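Local coordinates for proteasome assembly chaperone family protein (Pyrococcus furiosus, PDB 3VR0) that probably binds and activates the archaeal 20S proteasome, being a homologue of proteasome assembly chaperones of the PAC2 family, at residues Val155-Thr160 against Ile208-Glu213; Ile139-Tyr144 against Ala226-Val231; Phe62-Ser67 against Val81-Lys86; Pro68-Gln73 against Gly107-Pro112. All blocks are in the same frame, centred on the assembly; numbering follows the deposited sequence.

Contact 1: Val155-Thr160 against Ile208-Glu213; sequences VLAAVT and ISLLGE
Val155 to Val159 pair with Ile208 to Gly212 as neighbouring antiparallel strands, their axes 4.4 Å apart at closest and running at 158° to each other. They belong to the mixed beta sheet of the PAC2 domain, where strand 155-159 lies between strands 206-214 and 179-181. Leu156 and Leu211 form a hydrogen-bonded pair, Leu156 N reaching Leu211 O at 2.6 Å and Leu211 N returning to Leu156 O at 2.9 Å. Ala158 and Ser209 make the next such pair, its shorter bond, nearly straight, running from Ser209 N to Ala158 O (2.8 Å). On the face bearing Val155, Ala157, Ile208 and Leu210, the CD2 methyl of Leu210 touches both Ala157 CB (3.7 Å) and Val155 CG1 (3.9 Å). Farther along, Val159 CG1 lies against Ile208 CG1, which is placed anti to its own backbone N (chi1 -177°); helix 164-172 packs over these two residues. The face with Leu156 and Leu211 is met by Tyr144 and Arg182. There a water donates to Leu156 O at 2.8 Å and is hydrogen-bonded to Ser209 OG at 3.0 Å, joining the two strands beside their backbone bonds.

Contact 2: Ile139-Tyr144 against Ala226-Val231; sequences ITMGGY and AVLSAV
Met141 and Ile139 reach from strand 137-145 onto helix 221-235, where Val227 and Val231, one turn apart, receive them. The two short segments run nearly antiparallel, at 156°, with their axes 9.0 Å apart at closest: a helix laid on one face of the central sheet.

The contacts between aliphatic groups come first. Met141 starts with CB against Val227 CG1 at 3.8 Å, and its CG then touches both this methyl and CG2 of Val231. Met141 and Val231 cross at about a right angle. Ile139 makes its nearest approach with the branch methyl: CG2, anti to the backbone N, meets Val231 CG2 at 4.0 Å, so one valine methyl serves both strand residues.

The sulfur extends the same apolar packing. Carried out by the extended chi2 (-172°), Met141 SD touches Val231 CG2 at 3.7 Å and, more loosely, Leu228 CD1 at 4.3 Å. Ala49 and Ala50 of helix 45-57 also pack on this methionine.

Backbone takes a small share. The carbonyl O of Gly142 lies 3.9 Å from Val227 CG2, while the helix keeps its own hydrogen bond from Val231 N to Val227 O, and the strand bonds to its sheet neighbours, among them Glu37 and Leu210.

No hydrogen bond or ion pair crosses between strand and helix; the fit of buried methyls and a sulfur holds them together, as in a hydrophobic core, and polar groups give this packing no directional restraint.

Contact 3: Phe62-Ser67 against Val81-Lys86; sequences FAELYS and VVELMK
Glu83, Leu84 and Lys86 meet Glu64 and Tyr66 where the two-stranded hairpin 73-76/82-84 returns to the main sheet. Strand 60-66 and the short strand 82-84 run at 75° to each other, and a salt-bridge network of Glu64, Glu83 and Lys86 spans the angle between them. Glu83 comes first. Its OE2 and Glu64 OE2 are 4.2 Å apart, like charges whose repulsion is probably eased by a water that donates to both. A second water donates to Glu83 OE2 and is hydrogen-bonded to Tyr66 OH at 2.6 Å. Glu83 OE1 also forms a salt bridge with Arg77; Glu64 is hydrogen-bonded through OE2 to Tyr25 and salt-bridged through OE1 to Lys61.

Leu84 lays its CB against the Tyr66 ring, 3.9 Å from CD1; Gly198 of a neighbouring subunit packs on the same leucine. Met85 contributes through its backbone: its carbonyl O accepts from a water that in turn takes the N-H of Ser67.

Lys86 runs alongside Tyr66, pointing the same way, with CB 3.6 Å from Tyr66 CE1. Fully extended beyond CG, it carries NZ to both carboxylates: the bond to Glu83 OE1 is short (2.6 Å) and arrives 39° out of the carboxylate plane, whereas that to Glu64 OE1 is weak at 3.4 Å. A leucine in place of Lys86 would probably remove the positive charge bridging Glu64 and Glu83, leaving their repulsion less compensated despite Lys61 and Arg77. At the root of the lysine, its CA makes a close C-H...O contact of 3.1 Å with Leu65 O.

Contact 4: Pro68-Gln73 against Gly107-Pro112; sequences PHFMHQ and GDTQVP
Phe70 presents one ring face to Thr109, whose CG2 methyl stands 3.8 Å from the ring centroid and only 12° off the normal, a CH-pi contact almost over the centre. Thr109 is fixed from the other branch: OG1, anti to the backbone N (chi1 -173°), donates to Gln110 O at 2.6 Å, turning CG2 to the ring. Val111 crosses the phenylalanine at about a right angle, with CG2 3.9 Å from Phe70 CE1 and equally far from His69 CB. With an alanine in place of Phe70, a gap would probably open beside Thr109 CG2 and Val111 CG2, and the threonine methyl would lose its aromatic partner.

No direct hydrogen bond joins the two loops. One water links them instead, accepting from Met71 N at 2.8 Å and donating to Gln110 O at 2.9 Å. The ring of Pro112 sits close by, its CD 3.2 Å from His69 O.

His69, held through ND1 by Asp115, binds a gold ion together with Glu121. The contact thus joins the loop between strands 60-66 and 73-76 to the one leading from strand 102-107 into helix 116-131, which supplies Glu121 and also packs on Val111.

How the contacts relate
Contacts 1 and 2 adjoin through the central sheet, their centres 7 Å apart: strand 206-214 lies beside strand 137-145, with Leu210 N probably hydrogen-bonded to Thr140 O and Gly212 O to Tyr144 N. Contacts 3 and 4 adjoin likewise, 10 Å between centres, through a probable bond from Asp108 N to Lys86 O and through Met85 packed on Met71; both touch the same neighbouring subunit. Contacts 1 and 3 lie on opposite sides of the chain's centre, about 28 Å between centres. Gold is bound at both places: His69 of contact 4 and Glu121 coordinate an ion, and gold also lies about 4 Å from Gly142 of contact 2 and about 5 Å from the side chain of Leu211 of contact 1.

Contact 1: Val155-Thr160 against Ile208-Glu213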
loop_
_atom_site.group_PDB
_atom_site.type_symbol
_atom_site.label_atom_id
_atom_site.label_comp_id
_atom_site.label_asym_id
_atom_site.label_seq_id
_atom_site.Cartn_x
_atom_site.Cartn_y
_atom_site.Cartn_z
ATOM N N VAL C 155 26.220 18.197 15.950
ATOM C CA VAL C 155 26.136 16.908 15.256
ATOM C C VAL C 155 25.811 15.814 16.236
ATOM O O VAL C 155 26.538 15.639 17.197
ATOM C CB VAL C 155 27.473 16.552 14.522
ATOM C CG1 VAL C 155 27.573 15.029 14.234
ATOM C CG2 VAL C 155 27.571 17.350 13.259
ATOM N N LEU C 156 24.727 15.062 15.999
ATOM C CA LEU C 156 24.313 14.055 16.947
ATOM C C LEU C 156 24.748 12.682 16.460
ATOM O O LEU C 156 24.532 12.343 15.281
ATOM C CB LEU C 156 22.796 14.084 17.089
ATOM C CG LEU C 156 22.045 15.400 17.301
ATOM C CD1 LEU C 156 20.549 15.074 17.382
ATOM C CD2 LEU C 156 22.489 16.035 18.598
ATOM N N ALA C 157 25.292 11.885 17.374
ATOM C CA ALA C 157 25.949 10.628 17.060
ATOM C C ALA C 157 25.260 9.507 17.785
ATOM O O ALA C 157 24.869 9.674 18.935
ATOM C CB ALA C 157 27.454 10.666 17.490
ATOM N N ALA C 158 25.104 8.374 17.098
ATOM C CA ALA C 158 24.700 7.134 17.712
ATOM C C ALA C 158 25.362 6.022 16.919
ATOM O O ALA C 158 25.653 6.193 15.731
ATOM C CB ALA C 158 23.144 7.004 17.724
ATOM N N VAL C 159 25.584 4.891 17.563
ATOM C CA VAL C 159 26.347 3.789 17.001
ATOM C C VAL C 159 25.528 2.516 17.141
ATOM O O VAL C 159 24.566 2.493 17.890
ATOM C CB VAL C 159 27.663 3.568 17.843
ATOM C CG1 VAL C 159 28.698 4.643 17.556
ATOM C CG2 VAL C 159 27.326 3.634 19.309
ATOM N N THR C 160 25.935 1.459 16.448
ATOM C CA THR C 160 25.234 0.196 16.472
ATOM C C THR C 160 25.629 -0.678 17.647
ATOM O O THR C 160 24.903 -1.614 17.991
ATOM C CB THR C 160 25.582 -0.625 15.231
ATOM O OG1 THR C 160 26.991 -0.846 15.217
ATOM C CG2 THR C 160 25.127 0.088 13.933
ATOM N N ILE C 208 28.079 4.075 12.546
ATOM C CA ILE C 208 27.732 5.270 13.281
ATOM C C ILE C 208 26.838 6.124 12.394
ATOM O O ILE C 208 27.020 6.162 11.195
ATOM C CB ILE C 208 29.052 6.087 13.683
ATOM C CG1 ILE C 208 28.714 7.300 14.509
ATOM C CG2 ILE C 208 29.913 6.458 12.399
ATOM C CD1 ILE C 208 29.999 7.864 15.364
ATOM N N SER C 209 25.862 6.771 13.018
ATOM C CA SER C 209 25.020 7.726 12.413
ATOM C C SER C 209 25.467 9.111 12.866
ATOM O O SER C 209 25.610 9.370 14.051
ATOM C CB SER C 209 23.588 7.533 12.969
ATOM O OG SER C 209 22.840 8.705 12.652
ATOM N N LEU C 210 25.619 10.042 11.949
ATOM C CA LEU C 210 25.928 11.385 12.339
ATOM C C LEU C 210 24.900 12.279 11.695
ATOM O O LEU C 210 24.816 12.338 10.476
ATOM C CB LEU C 210 27.349 11.768 11.873
ATOM C CG LEU C 210 28.414 10.904 12.517
ATOM C CD1 LEU C 210 29.774 11.015 11.753
ATOM C CD2 LEU C 210 28.580 11.298 13.972
ATOM N N LEU C 211 24.110 12.958 12.526
ATOM C CA LEU C 211 23.050 13.817 12.039
ATOM C C LEU C 211 23.245 15.239 12.543
ATOM O O LEU C 211 23.477 15.457 13.731
ATOM C CB LEU C 211 21.667 13.301 12.498
ATOM C CG LEU C 211 21.186 11.900 12.100
ATOM C CD1 LEU C 211 19.844 11.647 12.738
ATOM C CD2 LEU C 211 21.032 11.837 10.610
ATOM N N GLY C 212 23.107 16.194 11.637
ATOM C CA GLY C 212 23.319 17.563 11.956
ATOM C C GLY C 212 22.019 18.314 12.143
ATOM O O GLY C 212 21.062 18.140 11.373
ATOM N N GLU C 213 22.019 19.196 13.141
ATOM C CA GLU C 213 20.889 20.075 13.396
ATOM C C GLU C 213 20.650 20.973 12.217
ATOM O O GLU C 213 21.566 21.572 11.685
ATOM C CB GLU C 213 21.106 20.911 14.659
ATOM C CG GLU C 213 20.990 20.117 15.925
ATOM C CD GLU C 213 21.403 20.923 17.156
ATOM O OE1 GLU C 213 22.193 21.903 16.995
ATOM O OE2 GLU C 213 20.955 20.566 18.274
HETATM O O HOH W 1 22.537 10.410 15.119
#

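Contact 2: Ile139-Tyr144 against Ala226-Val231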
loop_
_atom_site.group_PDB
_atom_site.type_symbol
_atom_site.label_atom_id
_atom_site.label_comp_id
_atom_site.label_asym_id
_atom_site.label_seq_id
_atom_site.Cartn_x
_atom_site.Cartn_y
_atom_site.Cartn_z
ATOM N N ILE C 139 28.951 4.461 7.719
ATOM C CA ILE C 139 28.752 5.753 8.334
ATOM C C ILE C 139 27.573 6.394 7.619
ATOM O O ILE C 139 27.598 6.510 6.411
ATOM C CB ILE C 139 30.022 6.643 8.146
ATOM C CG1 ILE C 139 31.243 6.004 8.854
ATOM C CG2 ILE C 139 29.756 8.019 8.704
ATOM C CD1 ILE C 139 32.549 6.877 8.690
ATOM N N THR C 140 26.515 6.785 8.338
ATOM C CA THR C 140 25.407 7.473 7.648
ATOM C C THR C 140 25.384 8.952 8.030
ATOM O O THR C 140 25.691 9.313 9.137
ATOM C CB THR C 140 24.041 6.813 7.940
ATOM O OG1 THR C 140 23.802 6.901 9.320
ATOM C CG2 THR C 140 24.049 5.284 7.594
ATOM N N MET C 141 25.002 9.789 7.089
ATOM C CA MET C 141 25.011 11.192 7.261
ATOM C C MET C 141 23.613 11.655 6.963
ATOM O O MET C 141 22.986 11.182 6.012
ATOM C CB MET C 141 25.973 11.816 6.241
ATOM C CG MET C 141 27.431 11.200 6.343
ATOM S SD MET C 141 28.536 12.144 5.295
ATOM C CE MET C 141 27.759 11.989 3.715
ATOM N N GLY C 142 23.138 12.614 7.746
ATOM C CA GLY C 142 21.880 13.269 7.448
ATOM C C GLY C 142 21.582 14.424 8.427
ATOM O O GLY C 142 22.483 14.952 9.084
ATOM N N GLY C 143 20.306 14.793 8.513
ATOM C CA GLY C 143 19.854 15.937 9.329
ATOM C C GLY C 143 19.024 15.524 10.531
ATOM O O GLY C 143 18.429 14.432 10.561
ATOM N N TYR C 144 19.000 16.403 11.525
ATOM C CA TYR C 144 18.127 16.270 12.678
ATOM C C TYR C 144 17.293 17.547 12.783
ATOM O O TYR C 144 17.838 18.615 13.036
ATOM C CB TYR C 144 18.936 16.034 13.946
ATOM C CG TYR C 144 18.081 15.877 15.184
ATOM C CD1 TYR C 144 17.549 14.635 15.532
ATOM C CD2 TYR C 144 17.817 16.971 16.017
ATOM C CE1 TYR C 144 16.771 14.479 16.651
ATOM C CE2 TYR C 144 17.022 16.827 17.155
ATOM C CZ TYR C 144 16.506 15.580 17.465
ATOM O OH TYR C 144 15.735 15.432 18.582
ATOM N N ALA C 226 29.327 20.741 8.683
ATOM C CA ALA C 226 29.607 20.237 10.015
ATOM C C ALA C 226 29.606 18.720 10.076
ATOM O O ALA C 226 30.454 18.106 10.736
ATOM C CB ALA C 226 28.614 20.793 10.994
ATOM N N VAL C 227 28.631 18.099 9.411
ATOM C CA VAL C 227 28.556 16.624 9.407
ATOM C C VAL C 227 29.799 16.057 8.702
ATOM O O VAL C 227 30.424 15.120 9.177
ATOM C CB VAL C 227 27.246 16.141 8.704
ATOM C CG1 VAL C 227 27.309 14.648 8.399
ATOM C CG2 VAL C 227 26.007 16.472 9.596
ATOM N N LEU C 228 30.136 16.650 7.574
ATOM C CA LEU C 228 31.229 16.167 6.741
ATOM C C LEU C 228 32.613 16.401 7.383
ATOM O O LEU C 228 33.552 15.624 7.116
ATOM C CB LEU C 228 31.183 16.821 5.363
ATOM C CG LEU C 228 32.222 16.180 4.445
ATOM C CD1 LEU C 228 31.955 14.640 4.323
ATOM C CD2 LEU C 228 32.205 16.868 3.131
ATOM N N SER C 229 32.728 17.465 8.210
ATOM C CA SER C 229 33.915 17.678 9.059
ATOM C C SER C 229 34.054 16.562 10.087
ATOM O O SER C 229 35.167 16.065 10.383
ATOM C CB SER C 229 33.845 19.049 9.775
ATOM O OG SER C 229 33.749 20.093 8.816
ATOM N N ALA C 230 32.922 16.147 10.653
ATOM C CA ALA C 230 33.009 15.059 11.616
ATOM C C ALA C 230 33.411 13.766 10.909
ATOM O O ALA C 230 34.278 13.048 11.394
ATOM C CB ALA C 230 31.709 14.885 12.391
ATOM N N VAL C 231 32.772 13.467 9.774
ATOM C CA VAL C 231 33.066 12.242 9.026
ATOM C C VAL C 231 34.530 12.242 8.483
ATOM O O VAL C 231 35.263 11.327 8.767
ATOM C CB VAL C 231 32.105 12.072 7.852
ATOM C CG1 VAL C 231 32.590 10.899 6.928
ATOM C CG2 VAL C 231 30.672 11.904 8.338
#

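Contact 3: Phe62-Ser67 against Val81-Lys86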
loop_
_atom_site.group_PDB
_atom_site.type_symbol
_atom_site.label_atom_id
_atom_site.label_comp_id
_atom_site.label_asym_id
_atom_site.label_seq_id
_atom_site.Cartn_x
_atom_site.Cartn_y
_atom_site.Cartn_z
ATOM N N PHE C 62 30.633 3.673 -9.893
ATOM C CA PHE C 62 30.713 2.282 -10.367
ATOM C C PHE C 62 29.448 1.433 -10.404
ATOM O O PHE C 62 29.492 0.322 -10.959
ATOM C CB PHE C 62 31.782 1.497 -9.634
ATOM C CG PHE C 62 31.439 1.134 -8.189
ATOM C CD1 PHE C 62 31.180 -0.166 -7.843
ATOM C CD2 PHE C 62 31.444 2.109 -7.187
ATOM C CE1 PHE C 62 30.940 -0.509 -6.563
ATOM C CE2 PHE C 62 31.222 1.773 -5.878
ATOM C CZ PHE C 62 30.940 0.472 -5.566
ATOM N N ALA C 63 28.345 1.911 -9.814
ATOM C CA ALA C 63 27.074 1.182 -9.881
ATOM C C ALA C 63 25.873 2.132 -9.738
ATOM O O ALA C 63 25.994 3.200 -9.165
ATOM C CB ALA C 63 27.015 0.121 -8.796
ATOM N N GLU C 64 24.724 1.746 -10.272
ATOM C CA GLU C 64 23.539 2.493 -9.933
ATOM C C GLU C 64 22.333 1.617 -9.584
ATOM O O GLU C 64 22.215 0.460 -10.030
ATOM C CB GLU C 64 23.278 3.706 -10.885
ATOM C CG GLU C 64 23.174 3.434 -12.300
ATOM C CD GLU C 64 23.497 4.673 -13.186
ATOM O OE1 GLU C 64 23.880 5.777 -12.688
ATOM O OE2 GLU C 64 23.344 4.517 -14.413
ATOM N N LEU C 65 21.507 2.145 -8.680
ATOM C CA LEU C 65 20.384 1.381 -8.136
ATOM C C LEU C 65 19.073 1.931 -8.680
ATOM O O LEU C 65 18.847 3.124 -8.663
ATOM C CB LEU C 65 20.434 1.418 -6.611
ATOM C CG LEU C 65 19.394 0.619 -5.822
ATOM C CD1 LEU C 65 19.944 0.220 -4.442
ATOM C CD2 LEU C 65 18.037 1.436 -5.675
ATOM N N TYR C 66 18.215 1.065 -9.172
ATOM C CA TYR C 66 16.883 1.466 -9.539
ATOM C C TYR C 66 15.911 0.620 -8.739
ATOM O O TYR C 66 16.196 -0.537 -8.425
ATOM C CB TYR C 66 16.643 1.180 -11.031
ATOM C CG TYR C 66 17.617 1.943 -11.959
ATOM C CD1 TYR C 66 17.340 3.240 -12.359
ATOM C CD2 TYR C 66 18.830 1.357 -12.376
ATOM C CE1 TYR C 66 18.229 3.945 -13.196
ATOM C CE2 TYR C 66 19.752 2.054 -13.225
ATOM C CZ TYR C 66 19.440 3.326 -13.625
ATOM O OH TYR C 66 20.293 4.007 -14.480
ATOM N N SER C 67 14.735 1.173 -8.478
ATOM C CA SER C 67 13.742 0.475 -7.675
ATOM C C SER C 67 12.318 0.738 -8.112
ATOM O O SER C 67 11.926 1.891 -8.292
ATOM C CB SER C 67 13.854 0.952 -6.236
ATOM O OG SER C 67 12.951 0.177 -5.457
ATOM N N VAL C 81 17.441 14.739 -21.635
ATOM C CA VAL C 81 17.479 13.291 -21.488
ATOM C C VAL C 81 16.588 12.885 -20.275
ATOM O O VAL C 81 16.678 13.494 -19.196
ATOM C CB VAL C 81 18.926 12.796 -21.232
ATOM C CG1 VAL C 81 18.924 11.398 -20.626
ATOM C CG2 VAL C 81 19.807 12.800 -22.541
ATOM N N VAL C 82 15.747 11.866 -20.452
ATOM C CA VAL C 82 14.987 11.288 -19.334
ATOM C C VAL C 82 15.688 10.087 -18.688
ATOM O O VAL C 82 16.374 9.312 -19.360
ATOM C CB VAL C 82 13.536 10.868 -19.739
ATOM C CG1 VAL C 82 12.725 12.064 -20.169
ATOM C CG2 VAL C 82 13.522 9.790 -20.843
ATOM N N GLU C 83 15.483 9.929 -17.382
ATOM C CA GLU C 83 15.985 8.801 -16.641
ATOM C C GLU C 83 15.135 8.479 -15.388
ATOM O O GLU C 83 14.774 9.366 -14.632
ATOM C CB GLU C 83 17.422 9.083 -16.207
ATOM C CG GLU C 83 18.174 7.859 -15.786
ATOM C CD GLU C 83 19.677 8.117 -15.622
ATOM O OE1 GLU C 83 20.060 9.216 -15.166
ATOM O OE2 GLU C 83 20.473 7.194 -15.920
ATOM N N LEU C 84 14.889 7.195 -15.145
ATOM C CA LEU C 84 14.318 6.761 -13.890
ATOM C C LEU C 84 15.073 7.345 -12.706
ATOM O O LEU C 84 16.269 7.697 -12.801
ATOM C CB LEU C 84 14.351 5.242 -13.787
ATOM C CG LEU C 84 13.500 4.414 -14.732
ATOM C CD1 LEU C 84 13.847 2.959 -14.459
ATOM C CD2 LEU C 84 12.012 4.661 -14.515
ATOM N N MET C 85 14.372 7.420 -11.581
ATOM C CA MET C 85 15.002 7.807 -10.353
ATOM C C MET C 85 15.909 6.684 -9.876
ATOM O O MET C 85 15.655 5.493 -10.159
ATOM C CB MET C 85 13.948 8.204 -9.331
ATOM C CG MET C 85 13.217 9.545 -9.793
ATOM S SD MET C 85 12.423 10.357 -8.447
ATOM C CE MET C 85 11.231 9.098 -8.228
ATOM N N LYS C 86 16.994 7.066 -9.215
ATOM C CA LYS C 86 18.064 6.116 -8.992
ATOM C C LYS C 86 18.930 6.561 -7.831
ATOM O O LYS C 86 18.828 7.720 -7.362
ATOM C CB LYS C 86 18.906 5.984 -10.295
ATOM C CG LYS C 86 19.784 7.256 -10.583
ATOM C CD LYS C 86 20.425 7.237 -12.007
ATOM C CE LYS C 86 21.371 8.431 -12.153
ATOM N NZ LYS C 86 21.977 8.462 -13.515
HETATM O O HOH W 2 22.942 6.575 -16.149
HETATM O O HOH W 3 19.148 4.890 -16.612
HETATM O O HOH W 4 13.839 3.369 -10.261
#

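Contact 4: Pro68-Gln73 against Gly107-Pro112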
loop_
_atom_site.group_PDB
_atom_site.type_symbol
_atom_site.label_atom_id
_atom_site.label_comp_id
_atom_site.label_asym_id
_atom_site.label_seq_id
_atom_site.Cartn_x
_atom_site.Cartn_y
_atom_site.Cartn_z
ATOM N N PRO C 68 11.529 -0.316 -8.232
ATOM C CA PRO C 68 10.091 -0.214 -8.536
ATOM C C PRO C 68 9.307 0.308 -7.303
ATOM O O PRO C 68 8.100 0.539 -7.422
ATOM C CB PRO C 68 9.693 -1.684 -8.860
ATOM C CG PRO C 68 10.737 -2.512 -7.891
ATOM C CD PRO C 68 11.999 -1.731 -8.189
ATOM N N HIS C 69 9.983 0.512 -6.156
ATOM C CA HIS C 69 9.388 1.162 -4.972
ATOM C C HIS C 69 9.633 2.662 -4.968
ATOM O O HIS C 69 9.099 3.354 -4.097
ATOM C CB HIS C 69 9.930 0.577 -3.675
ATOM C CG HIS C 69 9.538 -0.853 -3.486
ATOM N ND1 HIS C 69 8.320 -1.225 -2.947
ATOM C CD2 HIS C 69 10.176 -2.009 -3.816
ATOM C CE1 HIS C 69 8.233 -2.545 -2.942
ATOM N NE2 HIS C 69 9.347 -3.046 -3.455
ATOM N N PHE C 70 10.440 3.175 -5.914
ATOM C CA PHE C 70 10.646 4.622 -5.999
ATOM C C PHE C 70 9.427 5.238 -6.674
ATOM O O PHE C 70 8.657 4.529 -7.313
ATOM C CB PHE C 70 11.891 4.950 -6.841
ATOM C CG PHE C 70 13.211 4.703 -6.129
ATOM C CD1 PHE C 70 13.265 4.565 -4.739
ATOM C CD2 PHE C 70 14.413 4.654 -6.857
ATOM C CE1 PHE C 70 14.523 4.374 -4.059
ATOM C CE2 PHE C 70 15.675 4.429 -6.201
ATOM C CZ PHE C 70 15.716 4.296 -4.796
ATOM N N MET C 71 9.256 6.549 -6.592
ATOM C CA MET C 71 8.137 7.203 -7.299
ATOM C C MET C 71 8.122 6.824 -8.796
ATOM O O MET C 71 9.188 6.714 -9.462
ATOM C CB MET C 71 8.224 8.715 -7.107
ATOM C CG MET C 71 7.143 9.524 -7.831
ATOM S SD MET C 71 5.464 9.090 -7.313
ATOM C CE MET C 71 4.715 10.077 -8.622
ATOM N N HIS C 72 6.910 6.634 -9.309
ATOM C CA HIS C 72 6.692 6.107 -10.631
ATOM C C HIS C 72 6.846 7.184 -11.701
ATOM O O HIS C 72 5.902 7.509 -12.424
ATOM C CB HIS C 72 5.315 5.419 -10.701
ATOM C CG HIS C 72 4.167 6.250 -10.198
ATOM N ND1 HIS C 72 3.822 6.313 -8.859
ATOM C CD2 HIS C 72 3.259 7.019 -10.859
ATOM C CE1 HIS C 72 2.757 7.092 -8.719
ATOM N NE2 HIS C 72 2.397 7.539 -9.912
ATOM N N GLN C 73 8.051 7.750 -11.792
ATOM C CA GLN C 73 8.314 8.805 -12.772
ATOM C C GLN C 73 9.757 8.756 -13.256
ATOM O O GLN C 73 10.623 8.107 -12.664
ATOM C CB GLN C 73 8.100 10.193 -12.162
ATOM C CG GLN C 73 9.234 10.538 -11.146
ATOM C CD GLN C 73 8.815 11.619 -10.121
ATOM O OE1 GLN C 73 9.611 12.015 -9.278
ATOM N NE2 GLN C 73 7.585 12.079 -10.197
ATOM N N GLY C 107 21.861 9.853 -4.339
ATOM C CA GLY C 107 20.863 9.649 -5.367
ATOM C C GLY C 107 19.717 10.628 -5.345
ATOM O O GLY C 107 19.718 11.606 -4.582
ATOM N N ASP C 108 18.764 10.408 -6.243
ATOM C CA ASP C 108 17.628 11.291 -6.378
ATOM C C ASP C 108 16.663 11.253 -5.154
ATOM O O ASP C 108 16.012 12.249 -4.856
ATOM C CB ASP C 108 16.815 10.899 -7.613
ATOM C CG ASP C 108 17.617 10.961 -8.908
ATOM O OD1 ASP C 108 18.243 11.994 -9.190
ATOM O OD2 ASP C 108 17.576 9.988 -9.682
ATOM N N THR C 109 16.524 10.117 -4.478
ATOM C CA THR C 109 15.346 9.948 -3.643
ATOM C C THR C 109 15.536 8.769 -2.763
ATOM O O THR C 109 16.474 7.957 -2.960
ATOM C CB THR C 109 14.030 9.646 -4.510
ATOM O OG1 THR C 109 12.862 9.642 -3.665
ATOM C CG2 THR C 109 14.104 8.281 -5.227
ATOM N N GLN C 110 14.659 8.676 -1.775
ATOM C CA GLN C 110 14.480 7.451 -1.034
ATOM C C GLN C 110 13.079 6.987 -1.399
ATOM O O GLN C 110 12.335 7.699 -2.080
ATOM C CB GLN C 110 14.597 7.691 0.480
ATOM C CG GLN C 110 15.962 8.224 0.939
ATOM C CD GLN C 110 16.253 7.974 2.425
ATOM O OE1 GLN C 110 15.967 6.907 2.973
ATOM N NE2 GLN C 110 16.852 8.966 3.078
ATOM N N VAL C 111 12.720 5.805 -0.932
ATOM C CA VAL C 111 11.392 5.277 -1.147
ATOM C C VAL C 111 10.405 6.232 -0.425
ATOM O O VAL C 111 10.749 6.789 0.622
ATOM C CB VAL C 111 11.320 3.855 -0.542
ATOM C CG1 VAL C 111 9.864 3.386 -0.371
ATOM C CG2 VAL C 111 12.123 2.831 -1.442
ATOM N N PRO C 112 9.194 6.430 -0.978
ATOM C CA PRO C 112 8.233 7.350 -0.355
ATOM C C PRO C 112 7.867 6.980 1.095
ATOM O O PRO C 112 8.077 5.849 1.500
ATOM C CB PRO C 112 7.016 7.287 -1.306
ATOM C CG PRO C 112 7.621 6.882 -2.610
ATOM C CD PRO C 112 8.667 5.889 -2.245
HETATM O O HOH W 5 10.773 7.840 -4.559
#